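Local coordinates for protein adenylate cyclase (Hippeastrum hybrid cultivar, PDB 6YP4) that acts mainly as a triphosphatase of the CYTH family, although named a putative adenylyl cyclase, and binds magnesium and a non-hydrolysable GTP analogue, at residues P88-E93 with S103-S108; R54-D57 with C62-S65; S19-P24 with E178-E183. All blocks are in the same frame, centred on the assembly; numbering follows the deposited sequence.

Contact 1 (P88-E93 with S103-S108); sequences PQIGQE and SLLEKS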
loop_
_atom_site.group_PDB
_atom_site.type_symbol
_atom_site.label_atom_id
_atom_site.label_comp_id
_atom_site.label_asym_id
_atom_site.label_seq_id
_atom_site.Cartn_x
_atom_site.Cartn_y
_atom_site.Cartn_z
ATOM N N PRO A 88 -14.461 -10.356 2.244
ATOM C CA PRO A 88 -14.133 -11.565 1.447
ATOM C C PRO A 88 -15.272 -12.538 1.372
ATOM O O PRO A 88 -15.388 -13.257 0.366
ATOM C CB PRO A 88 -12.934 -12.178 2.188
ATOM C CG PRO A 88 -12.354 -11.010 2.999
ATOM C CD PRO A 88 -13.548 -10.164 3.373
ATOM N N GLN A 89 -16.134 -12.578 2.390
ATOM C CA GLN A 89 -17.263 -13.493 2.322
ATOM C C GLN A 89 -18.163 -13.143 1.152
ATOM O O GLN A 89 -18.672 -14.039 0.468
ATOM C CB GLN A 89 -18.047 -13.489 3.634
ATOM C CG GLN A 89 -17.277 -14.070 4.829
ATOM C CD GLN A 89 -16.500 -15.349 4.473
ATOM O OE1 GLN A 89 -15.322 -15.493 4.812
ATOM N NE2 GLN A 89 -17.174 -16.293 3.816
ATOM N N ILE A 90 -18.363 -11.844 0.895
ATOM C CA ILE A 90 -19.198 -11.428 -0.228
ATOM C C ILE A 90 -18.498 -11.739 -1.545
ATOM O O ILE A 90 -19.120 -12.248 -2.484
ATOM C CB ILE A 90 -19.558 -9.934 -0.129
ATOM C CG1 ILE A 90 -20.395 -9.650 1.118
ATOM C CG2 ILE A 90 -20.308 -9.466 -1.388
ATOM C CD1 ILE A 90 -20.564 -8.155 1.401
ATOM N N GLY A 91 -17.198 -11.424 -1.640
ATOM C CA GLY A 91 -16.430 -11.819 -2.821
ATOM C C GLY A 91 -16.587 -13.288 -3.162
ATOM O O GLY A 91 -16.721 -13.653 -4.337
ATOM N N GLN A 92 -16.581 -14.154 -2.140
ATOM C CA GLN A 92 -16.762 -15.586 -2.385
ATOM C C GLN A 92 -18.190 -15.915 -2.808
ATOM O O GLN A 92 -18.399 -16.797 -3.654
ATOM C CB GLN A 92 -16.379 -16.394 -1.145
ATOM C CG GLN A 92 -14.865 -16.412 -0.812
ATOM C CD GLN A 92 -14.049 -17.238 -1.796
ATOM O OE1 GLN A 92 -14.601 -17.927 -2.642
ATOM N NE2 GLN A 92 -12.732 -17.201 -1.661
ATOM N N GLU A 93 -19.186 -15.238 -2.219
ATOM C CA GLU A 93 -20.575 -15.450 -2.633
ATOM C C GLU A 93 -20.777 -15.042 -4.086
ATOM O O GLU A 93 -21.534 -15.688 -4.825
ATOM C CB GLU A 93 -21.553 -14.659 -1.752
ATOM C CG GLU A 93 -21.427 -14.823 -0.241
ATOM C CD GLU A 93 -22.529 -14.084 0.537
ATOM O OE1 GLU A 93 -23.253 -14.731 1.317
ATOM O OE2 GLU A 93 -22.669 -12.853 0.364
ATOM N N SER A 103 -27.282 -7.894 -6.837
ATOM C CA SER A 103 -27.829 -7.770 -5.495
ATOM C C SER A 103 -26.721 -7.873 -4.449
ATOM O O SER A 103 -26.733 -7.149 -3.452
ATOM C CB SER A 103 -28.920 -8.824 -5.274
ATOM O OG SER A 103 -28.404 -10.137 -5.363
ATOM N N LEU A 104 -25.728 -8.732 -4.683
ATOM C CA LEU A 104 -24.660 -8.896 -3.705
ATOM C C LEU A 104 -23.797 -7.641 -3.601
ATOM O O LEU A 104 -23.357 -7.273 -2.500
ATOM C CB LEU A 104 -23.799 -10.112 -4.069
ATOM C CG LEU A 104 -24.458 -11.486 -3.938
ATOM C CD1 LEU A 104 -23.589 -12.548 -4.588
ATOM C CD2 LEU A 104 -24.736 -11.838 -2.498
ATOM N N LEU A 105 -23.537 -6.974 -4.728
ATOM C CA LEU A 105 -22.681 -5.795 -4.763
ATOM C C LEU A 105 -23.470 -4.488 -4.886
ATOM O O LEU A 105 -22.914 -3.477 -5.326
ATOM C CB LEU A 105 -21.682 -5.919 -5.916
ATOM C CG LEU A 105 -20.798 -7.160 -5.842
ATOM C CD1 LEU A 105 -19.848 -7.285 -7.013
ATOM C CD2 LEU A 105 -20.028 -7.136 -4.555
ATOM N N GLU A 106 -24.750 -4.482 -4.496
ATOM C CA GLU A 106 -25.627 -3.353 -4.809
ATOM C C GLU A 106 -25.128 -2.035 -4.218
ATOM O O GLU A 106 -25.353 -0.968 -4.805
ATOM C CB GLU A 106 -27.044 -3.664 -4.323
ATOM C CG GLU A 106 -28.034 -2.534 -4.459
ATOM C CD GLU A 106 -28.141 -1.705 -3.188
ATOM O OE1 GLU A 106 -28.443 -0.497 -3.291
ATOM O OE2 GLU A 106 -27.925 -2.261 -2.089
ATOM N N LYS A 107 -24.456 -2.074 -3.069
ATOM C CA LYS A 107 -23.990 -0.847 -2.434
ATOM C C LYS A 107 -22.597 -0.418 -2.883
ATOM O O LYS A 107 -22.096 0.607 -2.410
ATOM C CB LYS A 107 -24.013 -0.990 -0.913
ATOM C CG LYS A 107 -25.244 -1.686 -0.368
ATOM C CD LYS A 107 -25.234 -1.733 1.157
ATOM C CE LYS A 107 -26.645 -1.930 1.696
ATOM N NZ LYS A 107 -27.450 -0.673 1.664
ATOM N N SER A 108 -21.967 -1.148 -3.793
ATOM C CA SER A 108 -20.599 -0.832 -4.177
ATOM C C SER A 108 -20.559 0.309 -5.187
ATOM O O SER A 108 -21.290 0.305 -6.185
ATOM C CB SER A 108 -19.904 -2.060 -4.764
ATOM O OG SER A 108 -18.711 -1.669 -5.428
#
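The carboxylate of E93 and its backbone carbonyl are the flat groups here, and L104 lies against both. L104 CD2 stands above the carboxylate plane, 3.7 Å from E93 OE2. L104 CD1 sits over the face of the main-chain carbonyl. It lies 3.8 Å from E93 O and equally far from E93 C, so the methyl rests alongside the whole C=O bond. One leucine fork thus straddles the backbone and the acid group of E93. Both contacts are van der Waals only. The E93 chain is extended beyond CG (chi2 -175°), which brings the acid out beside the leucine.

I90 fills the other half. Its CG2 branch does the touching. That methyl lies anti to the backbone N, since CG1 takes the place beside the N (chi1 -63°). I90 CG2 meets the carbonyl oxygen L104 O at 3.9 Å and the methyl L105 CD2, also at 3.9 Å. The I90 and L105 side chains lie side by side and point opposite ways. L105 is buried, while E93 is exposed, so the interface runs from the protein interior out to solvent. V94, the next residue of the first helix, touches both L104 and L105.

L105 is where the chain leaves helix 101-104. A type I turn follows, closed by S108 N to L105 O at 2.9 Å. S108 then caps the next helix through its OG. P88 and S108 rest on strand 61-73. Helix 88-96 and the end of helix 101-104 with its turn pack together on the outer wall of the CYTH barrel.

Contact 2 (R54-D57 with C62-S65); sequences RFYD and CVLS. With GCP (phosphomethylphosphonic acid guanylate ester), chain B.
R54 and V63 form an antiparallel hydrogen-bonded pair, and F55 and C62 the non-hydrogen-bonded pair beside it. The axes of the two short segments approach to 4.9 Å, with directions at 161°. R54 N gives a bond to V63 O at 2.9 Å. V63 N returns one to R54 O at 3.0 Å. R54 O also takes a CA-H...O contact from C62.

These strands make a beta hairpin in the curled antiparallel sheet of the CYTH fold. V63 and R54 share one face, the one that also carries E83 of the magnesium site. F55 and C62 share the other, where helix 88-96 packs. There C62 SG approaches F55 CE1 at 3.7 Å in an oblique sulfur-aromatic contact.

R54 reaches the ligand by a side chain that leaves anti to the backbone N (chi1 166°) and bends at chi3. Its guanidinium meets the beta-phosphate edge-on. R54 NH2 bonds to O2B of GCP at 3.0 Å, and R54 NH1 adds a weak bond to the same oxygen. Two more bonds fix its rotation: R54 NE to N34 OD1, and R54 NH1 to Y56 OH at 3.2 Å, tilted 17° out of the guanidinium plane. An alanine here would remove the guanidinium, which is likely to leave O2B without these donors and Y56 OH without its NH1 partner. V63 CG2 packs obliquely against the Y56 ring, 3.7 Å from Y56 CE1. R52, K67, R137, K195 and K28 of the second subunit also bond to GCP.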
loop_
_atom_site.group_PDB
_atom_site.type_symbol
_atom_site.label_atom_id
_atom_site.label_comp_id
_atom_site.label_asym_id
_atom_site.label_seq_id
_atom_site.Cartn_x
_atom_site.Cartn_y
_atom_site.Cartn_z
ATOM N N ARG A 54 -10.082 -9.945 -6.290
ATOM C CA ARG A 54 -8.800 -10.505 -5.866
ATOM C C ARG A 54 -8.876 -10.948 -4.413
ATOM O O ARG A 54 -9.282 -10.170 -3.537
ATOM C CB ARG A 54 -7.664 -9.491 -6.044
ATOM C CG ARG A 54 -6.359 -9.875 -5.304
ATOM C CD ARG A 54 -5.258 -8.833 -5.522
ATOM N NE ARG A 54 -4.774 -8.746 -6.905
ATOM C CZ ARG A 54 -4.113 -7.695 -7.381
ATOM N NH1 ARG A 54 -3.887 -6.649 -6.590
ATOM N NH2 ARG A 54 -3.697 -7.674 -8.645
ATOM N N PHE A 55 -8.450 -12.181 -4.156
ATOM C CA PHE A 55 -8.366 -12.728 -2.808
ATOM C C PHE A 55 -6.906 -12.801 -2.382
ATOM O O PHE A 55 -6.062 -13.267 -3.155
ATOM C CB PHE A 55 -9.008 -14.122 -2.755
ATOM C CG PHE A 55 -10.465 -14.129 -3.119
ATOM C CD1 PHE A 55 -11.423 -13.725 -2.209
ATOM C CD2 PHE A 55 -10.873 -14.543 -4.368
ATOM C CE1 PHE A 55 -12.772 -13.724 -2.548
ATOM C CE2 PHE A 55 -12.216 -14.542 -4.716
ATOM C CZ PHE A 55 -13.165 -14.140 -3.809
ATOM N N TYR A 56 -6.605 -12.330 -1.166
ATOM C CA TYR A 56 -5.256 -12.385 -0.604
ATOM C C TYR A 56 -5.155 -13.546 0.379
ATOM O O TYR A 56 -6.032 -13.718 1.237
ATOM C CB TYR A 56 -4.875 -11.070 0.114
ATOM C CG TYR A 56 -4.588 -9.884 -0.821
ATOM C CD1 TYR A 56 -5.618 -9.160 -1.394
ATOM C CD2 TYR A 56 -3.286 -9.496 -1.113
ATOM C CE1 TYR A 56 -5.368 -8.079 -2.233
ATOM C CE2 TYR A 56 -3.025 -8.403 -1.949
ATOM C CZ TYR A 56 -4.074 -7.702 -2.502
ATOM O OH TYR A 56 -3.831 -6.625 -3.342
ATOM N N ASP A 57 -4.088 -14.340 0.241
ATOM C CA ASP A 57 -3.717 -15.444 1.146
ATOM C C ASP A 57 -4.933 -16.345 1.341
ATOM O O ASP A 57 -5.555 -16.757 0.351
ATOM C CB ASP A 57 -3.129 -14.876 2.433
ATOM C CG ASP A 57 -1.902 -14.053 2.189
ATOM O OD1 ASP A 57 -1.211 -14.308 1.184
ATOM O OD2 ASP A 57 -1.621 -13.155 3.002
ATOM N N CYS A 62 -9.912 -8.966 0.483
ATOM C CA CYS A 62 -10.579 -9.036 -0.820
ATOM C C CYS A 62 -10.680 -7.642 -1.417
ATOM O O CYS A 62 -11.081 -6.694 -0.727
ATOM C CB CYS A 62 -11.987 -9.653 -0.697
ATOM S SG CYS A 62 -12.820 -10.005 -2.307
ATOM N N VAL A 63 -10.344 -7.509 -2.698
ATOM C CA VAL A 63 -10.368 -6.218 -3.380
ATOM C C VAL A 63 -11.149 -6.344 -4.683
ATOM O O VAL A 63 -10.852 -7.219 -5.510
ATOM C CB VAL A 63 -8.945 -5.683 -3.656
ATOM C CG1 VAL A 63 -9.019 -4.325 -4.380
ATOM C CG2 VAL A 63 -8.129 -5.551 -2.344
ATOM N N LEU A 64 -12.125 -5.456 -4.881
ATOM C CA LEU A 64 -12.908 -5.387 -6.115
ATOM C C LEU A 64 -12.405 -4.241 -6.976
ATOM O O LEU A 64 -12.124 -3.158 -6.458
ATOM C CB LEU A 64 -14.400 -5.198 -5.799
ATOM C CG LEU A 64 -15.413 -4.915 -6.903
ATOM C CD1 LEU A 64 -15.658 -6.200 -7.712
ATOM C CD2 LEU A 64 -16.717 -4.435 -6.285
ATOM N N SER A 65 -12.285 -4.467 -8.290
ATOM C CA SER A 65 -11.765 -3.398 -9.138
ATOM C C SER A 65 -12.376 -3.423 -10.531
ATOM O O SER A 65 -12.630 -4.491 -11.100
ATOM C CB SER A 65 -10.240 -3.465 -9.276
ATOM O OG SER A 65 -9.812 -4.686 -9.834
HETATM P PG GCP B . -0.731 -5.317 -12.523
HETATM O O1G GCP B . 0.480 -5.143 -13.391
HETATM O O2G GCP B . -0.717 -6.676 -11.858
HETATM O O3G GCP B . -1.978 -5.161 -13.359
HETATM C C3B GCP B . -0.690 -4.025 -11.232
HETATM P PB GCP B . -2.224 -4.177 -10.202
HETATM O O1B GCP B . -3.437 -4.493 -11.027
HETATM O O2B GCP B . -2.025 -5.175 -9.088
HETATM O O3A GCP B . -2.434 -2.688 -9.537
HETATM P PA GCP B . -3.501 -2.503 -8.301
HETATM O O1A GCP B . -4.264 -1.219 -8.575
HETATM O O2A GCP B . -4.449 -3.683 -8.330
HETATM O "O5'" GCP B . -2.679 -2.474 -6.826
HETATM C "C5'" GCP B . -1.264 -2.350 -6.837
HETATM C "C4'" GCP B . -0.810 -0.929 -7.383
HETATM O "O4'" GCP B . -1.611 0.267 -6.784
HETATM C "C3'" GCP B . 0.404 -0.721 -7.042
HETATM O "O3'" GCP B . 1.138 -0.144 -8.150
HETATM C "C2'" GCP B . 0.382 0.264 -5.685
HETATM O "O2'" GCP B . 1.456 1.278 -5.705
HETATM C "C1'" GCP B . -0.776 0.790 -5.568
HETATM N N9 GCP B . -1.405 0.355 -4.257
HETATM C C8 GCP B . -2.247 -0.684 -4.220
HETATM N N7 GCP B . -2.663 -0.862 -2.952
HETATM C C5 GCP B . -2.070 0.075 -2.197
HETATM C C6 GCP B . -2.137 0.356 -0.834
HETATM O O6 GCP B . -2.822 -0.304 -0.125
HETATM N N1 GCP B . -1.432 1.367 -0.326
HETATM C C2 GCP B . -0.648 2.124 -1.140
HETATM N N2 GCP B . 0.078 3.202 -0.472
HETATM N N3 GCP B . -0.579 1.850 -2.471
HETATM C C4 GCP B . -1.292 0.825 -2.998
#

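Contact 3 (S19-P24 with E178-E183); sequences SDALSP and EGFLKE
F180 reaches from helix 170-183 to A21 and L22 of helix 12-22. The contact joins two helices that flank the CYTH barrel, one early and one late in the chain. The backbones stay apart: the nearest CA pair across it, A21 and L181, is 9.4 Å away. One aromatic ring bridges the distance.

The close part is the outer end of that ring. L22 CD2 sits 3.7 Å from F180 CE2 and just as far from F180 CZ, so the methyl rests against the bond between these two carbons. The ring approach is oblique, and the leucine and phenylalanine side chains run past each other at a slant. F180 gets there because its CG lies anti to the backbone N (chi1 173°), which carries the ring out from its helix. A21 CB touches more lightly, 4.2 Å from F180 CZ. W142 meets the F180 ring edge-to-face, and L18 packs on it too. L22 is buried and also rests on Y140 and L148. The close side therefore continues into strands 127-141 and 147-155.

The solvent side is loose. D20, S23, K182 and E183 are exposed, and none of them touches the facing segment. Several polar groups there pair within their own segment. K182 NZ and E178 OE2 form a long salt bridge at 3.9 Å on one helix, and both groups bond to Y188 OH. In S19-P24, S23 OG gives a hydrogen bond to D20 O at 2.9 Å, with the hydroxyl tilted 26° from the carbonyl plane.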
loop_
_atom_site.group_PDB
_atom_site.type_symbol
_atom_site.label_atom_id
_atom_site.label_comp_id
_atom_site.label_asym_id
_atom_site.label_seq_id
_atom_site.Cartn_x
_atom_site.Cartn_y
_atom_site.Cartn_z
ATOM N N SER A 19 15.422 -10.797 -6.787
ATOM C CA SER A 19 14.855 -10.951 -5.454
ATOM C C SER A 19 15.929 -10.777 -4.383
ATOM O O SER A 19 15.727 -10.061 -3.391
ATOM C CB SER A 19 14.167 -12.319 -5.359
ATOM O OG SER A 19 13.646 -12.571 -4.063
ATOM N N ASP A 20 17.097 -11.404 -4.595
ATOM C CA ASP A 20 18.231 -11.260 -3.684
ATOM C C ASP A 20 18.744 -9.832 -3.660
ATOM O O ASP A 20 19.109 -9.320 -2.596
ATOM C CB ASP A 20 19.379 -12.194 -4.092
ATOM C CG ASP A 20 19.025 -13.650 -3.950
ATOM O OD1 ASP A 20 18.172 -13.973 -3.091
ATOM O OD2 ASP A 20 19.603 -14.476 -4.695
ATOM N N ALA A 21 18.814 -9.182 -4.832
ATOM C CA ALA A 21 19.319 -7.810 -4.887
ATOM C C ALA A 21 18.437 -6.837 -4.115
ATOM O O ALA A 21 18.945 -5.853 -3.569
ATOM C CB ALA A 21 19.457 -7.347 -6.338
ATOM N N LEU A 22 17.125 -7.093 -4.039
ATOM C CA LEU A 22 16.195 -6.184 -3.378
ATOM C C LEU A 22 15.882 -6.564 -1.938
ATOM O O LEU A 22 15.197 -5.788 -1.252
ATOM C CB LEU A 22 14.869 -6.099 -4.151
ATOM C CG LEU A 22 14.890 -5.485 -5.556
ATOM C CD1 LEU A 22 13.570 -5.739 -6.262
ATOM C CD2 LEU A 22 15.199 -3.995 -5.521
ATOM N N SER A 23 16.372 -7.720 -1.454
ATOM C CA SER A 23 16.050 -8.227 -0.116
ATOM C C SER A 23 16.313 -7.225 1.013
ATOM O O SER A 23 15.599 -7.271 2.023
ATOM C CB SER A 23 16.811 -9.524 0.177
ATOM O OG SER A 23 18.214 -9.313 0.165
ATOM N N PRO A 24 17.314 -6.335 0.927
ATOM C CA PRO A 24 17.428 -5.292 1.963
ATOM C C PRO A 24 16.261 -4.330 1.996
ATOM O O PRO A 24 16.150 -3.561 2.966
ATOM C CB PRO A 24 18.732 -4.566 1.600
ATOM C CG PRO A 24 19.499 -5.552 0.769
ATOM C CD PRO A 24 18.463 -6.282 0.000
ATOM N N GLU A 178 15.601 1.006 -14.727
ATOM C CA GLU A 178 16.457 0.374 -15.726
ATOM C C GLU A 178 17.927 0.435 -15.321
ATOM O O GLU A 178 18.660 -0.552 -15.469
ATOM C CB GLU A 178 16.244 1.020 -17.096
ATOM C CG GLU A 178 14.828 0.866 -17.666
ATOM C CD GLU A 178 14.775 1.088 -19.178
ATOM O OE1 GLU A 178 14.110 2.047 -19.620
ATOM O OE2 GLU A 178 15.378 0.278 -19.911
ATOM N N GLY A 179 18.377 1.585 -14.808
ATOM C CA GLY A 179 19.766 1.714 -14.385
ATOM C C GLY A 179 20.153 0.734 -13.290
ATOM O O GLY A 179 21.276 0.234 -13.268
ATOM N N PHE A 180 19.227 0.442 -12.371
ATOM C CA PHE A 180 19.513 -0.502 -11.287
ATOM C C PHE A 180 19.567 -1.931 -11.811
ATOM O O PHE A 180 20.420 -2.723 -11.393
ATOM C CB PHE A 180 18.451 -0.353 -10.191
ATOM C CG PHE A 180 18.515 -1.389 -9.083
ATOM C CD1 PHE A 180 19.285 -1.164 -7.946
ATOM C CD2 PHE A 180 17.741 -2.547 -9.146
ATOM C CE1 PHE A 180 19.313 -2.098 -6.901
ATOM C CE2 PHE A 180 17.762 -3.493 -8.107
ATOM C CZ PHE A 180 18.550 -3.261 -6.979
ATOM N N LEU A 181 18.665 -2.285 -12.723
ATOM C CA LEU A 181 18.694 -3.639 -13.266
ATOM C C LEU A 181 19.971 -3.877 -14.069
ATOM O O LEU A 181 20.547 -4.970 -14.015
ATOM C CB LEU A 181 17.448 -3.903 -14.117
ATOM C CG LEU A 181 16.102 -4.038 -13.404
ATOM C CD1 LEU A 181 15.049 -4.591 -14.335
ATOM C CD2 LEU A 181 16.236 -4.928 -12.205
ATOM N N LYS A 182 20.445 -2.860 -14.794
ATOM C CA LYS A 182 21.696 -3.008 -15.538
ATOM C C LYS A 182 22.868 -3.210 -14.592
ATOM O O LYS A 182 23.666 -4.137 -14.761
ATOM C CB LYS A 182 21.942 -1.790 -16.435
ATOM C CG LYS A 182 20.809 -1.488 -17.401
ATOM C CD LYS A 182 21.263 -0.653 -18.590
ATOM C CE LYS A 182 20.147 -0.528 -19.628
ATOM N NZ LYS A 182 19.261 0.647 -19.378
ATOM N N GLU A 183 22.973 -2.359 -13.576
ATOM C CA GLU A 183 24.105 -2.433 -12.663
ATOM C C GLU A 183 24.121 -3.748 -11.886
ATOM O O GLU A 183 25.200 -4.255 -11.554
ATOM C CB GLU A 183 24.066 -1.228 -11.721
ATOM C CG GLU A 183 25.134 -1.214 -10.652
ATOM C CD GLU A 183 24.737 -0.341 -9.481
ATOM O OE1 GLU A 183 24.644 -0.871 -8.354
ATOM O OE2 GLU A 183 24.509 0.871 -9.691
#

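In the fold
From the N terminus, the chain first passes S19-P24, whose partner E178-E183 comes 154 residues later. Contact 3 thus closes a long loop that takes in most of the barrel strands. Contacts 1 and 2 both fall within it. Contact 2 is the shortest closure, pairing the strands of hairpin 49-56/61-73 next to its turn. Contact 1 follows in series and closes a small helical loop after strand 76-86. It sits on the hairpin: F55 packs against G91 and Q92, C62 against P88, and L64 against S108. Contacts 1 and 3 lie on opposite sides of the chain centre, with centres about 40 Å apart.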